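Local coordinates for viral macrophage inflammatory protein-II (PDB 2FHT), which binds a wide range of chemokine receptors, CXCR4 among them, and blocks infection by several HIV-1 strains, at residues A[26-31]-A[38-43]. Numbering follows the deposited sequence.
Sequences SSWYPT and PGVIFL
Tyr29 and Ile41 pair at the middle of an antiparallel beta hairpin, where the edge strand 25-30 meets the central strand 39-44 of the three-stranded chemokine sheet. Their backbones bond both ways: Ile41 N reaches Tyr29 O at 2.8 Å, and Tyr29 N returns the bond to Ile41 O at 2.9 Å. At the open end of the hairpin, away from the connection between Thr31 and Pro38, the pairing is broken by a classic beta bulge, in which Ser26 and Ser27 both face Leu43. Leu43 O takes a firm bond from Ser26 N (2.7 Å) and a weak one from Ser27 N, while Leu43 N gives an almost straight bond to Ser27 O.

The two faces of the sheet meet different neighbours. On one, Trp28 and Val40 touch through CZ3 and CG1 (3.7 Å), and Trp28 CB meets the Phe42 ring obliquely; beta-branched Val40 suits the extended strand and reaches Met63 of helix 57-65, while flat Phe42 packs on Val59 and Leu62. On the other, the Tyr29 side chain leans over the neighbouring strand because its CG lies between the backbone N and carbonyl carbon (chi1 56°). Its flat ring offers an edge to Leu43 CG, 3.7 Å from CE1 in the ring plane, and a face to beta-branched Ile41, whose CB sits 3.9 Å from the ring centroid and 18° off the normal in a CH-pi contact.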
loop_
_atom_site.group_PDB
_atom_site.type_symbol
_atom_site.label_atom_id
_atom_site.label_comp_id
_atom_site.label_asym_id
_atom_site.label_seq_id
_atom_site.Cartn_x
_atom_site.Cartn_y
_atom_site.Cartn_z
ATOM N N SER A 26 -0.322 5.736 8.795
ATOM C CA SER A 26 -1.631 5.706 9.411
ATOM C C SER A 26 -2.460 4.444 9.084
ATOM O O SER A 26 -3.057 3.848 9.981
ATOM C CB SER A 26 -2.405 6.987 9.081
ATOM O OG SER A 26 -3.049 6.905 7.826
ATOM N N SER A 27 -2.433 3.991 7.835
ATOM C CA SER A 27 -3.196 2.812 7.425
ATOM C C SER A 27 -2.717 2.322 6.077
ATOM O O SER A 27 -1.731 2.823 5.531
ATOM C CB SER A 27 -4.684 3.165 7.302
ATOM O OG SER A 27 -4.884 4.201 6.344
ATOM N N TRP A 28 -3.415 1.343 5.520
ATOM C CA TRP A 28 -3.030 0.831 4.210
ATOM C C TRP A 28 -4.256 0.279 3.491
ATOM O O TRP A 28 -5.303 0.071 4.109
ATOM C CB TRP A 28 -1.980 -0.284 4.350
ATOM C CG TRP A 28 -2.496 -1.546 5.031
ATOM C CD1 TRP A 28 -2.598 -1.774 6.376
ATOM C CD2 TRP A 28 -2.970 -2.733 4.393
ATOM N NE1 TRP A 28 -3.100 -3.025 6.608
ATOM C CE2 TRP A 28 -3.331 -3.639 5.413
ATOM C CE3 TRP A 28 -3.120 -3.120 3.052
ATOM C CZ2 TRP A 28 -3.841 -4.909 5.135
ATOM C CZ3 TRP A 28 -3.626 -4.376 2.780
ATOM C CH2 TRP A 28 -3.977 -5.260 3.817
ATOM N N TYR A 29 -4.133 0.065 2.182
ATOM C CA TYR A 29 -5.219 -0.518 1.412
ATOM C C TYR A 29 -4.599 -1.279 0.259
ATOM O O TYR A 29 -3.514 -0.913 -0.212
ATOM C CB TYR A 29 -6.217 0.539 0.942
ATOM C CG TYR A 29 -5.633 1.666 0.141
ATOM C CD1 TYR A 29 -5.184 2.831 0.764
ATOM C CD2 TYR A 29 -5.598 1.607 -1.246
ATOM C CE1 TYR A 29 -4.720 3.919 0.020
ATOM C CE2 TYR A 29 -5.146 2.682 -1.997
ATOM C CZ TYR A 29 -4.709 3.837 -1.363
ATOM O OH TYR A 29 -4.283 4.905 -2.123
ATOM N N PRO A 30 -5.202 -2.425 -0.118
ATOM C CA PRO A 30 -4.675 -3.233 -1.226
ATOM C C PRO A 30 -5.042 -2.623 -2.551
ATOM O O PRO A 30 -5.950 -1.805 -2.621
ATOM C CB PRO A 30 -5.374 -4.582 -1.036
ATOM C CG PRO A 30 -6.693 -4.206 -0.470
ATOM C CD PRO A 30 -6.420 -3.032 0.460
ATOM N N THR A 31 -4.249 -2.919 -3.570
ATOM C CA THR A 31 -4.550 -2.458 -4.921
ATOM C C THR A 31 -5.454 -3.544 -5.535
ATOM O O THR A 31 -5.671 -4.621 -4.937
ATOM C CB THR A 31 -3.285 -2.269 -5.800
ATOM O OG1 THR A 31 -2.492 -3.449 -5.776
ATOM C CG2 THR A 31 -2.465 -1.127 -5.311
ATOM N N PRO A 38 1.409 -7.323 -7.686
ATOM C CA PRO A 38 0.602 -7.385 -6.465
ATOM C C PRO A 38 1.152 -6.409 -5.418
ATOM O O PRO A 38 2.263 -6.609 -4.891
ATOM C CB PRO A 38 0.796 -8.832 -6.010
ATOM C CG PRO A 38 2.163 -9.172 -6.517
ATOM C CD PRO A 38 2.146 -8.578 -7.903
ATOM N N GLY A 39 0.357 -5.409 -5.050
ATOM C CA GLY A 39 0.843 -4.448 -4.078
ATOM C C GLY A 39 -0.117 -3.895 -3.055
ATOM O O GLY A 39 -1.294 -4.207 -3.038
ATOM N N VAL A 40 0.437 -3.183 -2.089
ATOM C CA VAL A 40 -0.377 -2.538 -1.069
ATOM C C VAL A 40 0.083 -1.099 -0.987
ATOM O O VAL A 40 1.241 -0.798 -1.263
ATOM C CB VAL A 40 -0.267 -3.203 0.339
ATOM C CG1 VAL A 40 -0.853 -4.626 0.336
ATOM C CG2 VAL A 40 1.147 -3.197 0.815
ATOM N N ILE A 41 -0.840 -0.200 -0.695
ATOM C CA ILE A 41 -0.506 1.207 -0.564
ATOM C C ILE A 41 -0.586 1.643 0.903
ATOM O O ILE A 41 -1.620 1.466 1.550
ATOM C CB ILE A 41 -1.462 2.089 -1.404
ATOM C CG1 ILE A 41 -1.349 1.720 -2.892
ATOM C CG2 ILE A 41 -1.164 3.560 -1.170
ATOM C CD1 ILE A 41 -2.495 2.257 -3.790
ATOM N N PHE A 42 0.523 2.140 1.445
ATOM C CA PHE A 42 0.534 2.637 2.815
ATOM C C PHE A 42 0.187 4.116 2.793
ATOM O O PHE A 42 0.602 4.838 1.884
ATOM C CB PHE A 42 1.905 2.441 3.484
ATOM C CG PHE A 42 2.197 1.020 3.855
ATOM C CD1 PHE A 42 3.067 0.256 3.088
ATOM C CD2 PHE A 42 1.531 0.415 4.925
ATOM C CE1 PHE A 42 3.268 -1.081 3.380
ATOM C CE2 PHE A 42 1.725 -0.922 5.222
ATOM C CZ PHE A 42 2.588 -1.679 4.450
ATOM N N LEU A 43 -0.663 4.541 3.717
ATOM C CA LEU A 43 -1.029 5.939 3.818
ATOM C C LEU A 43 -0.224 6.471 4.970
ATOM O O LEU A 43 -0.242 5.895 6.055
ATOM C CB LEU A 43 -2.525 6.100 4.093
ATOM C CG LEU A 43 -3.410 5.778 2.888
ATOM C CD1 LEU A 43 -4.863 5.747 3.300
ATOM C CD2 LEU A 43 -3.196 6.836 1.803
#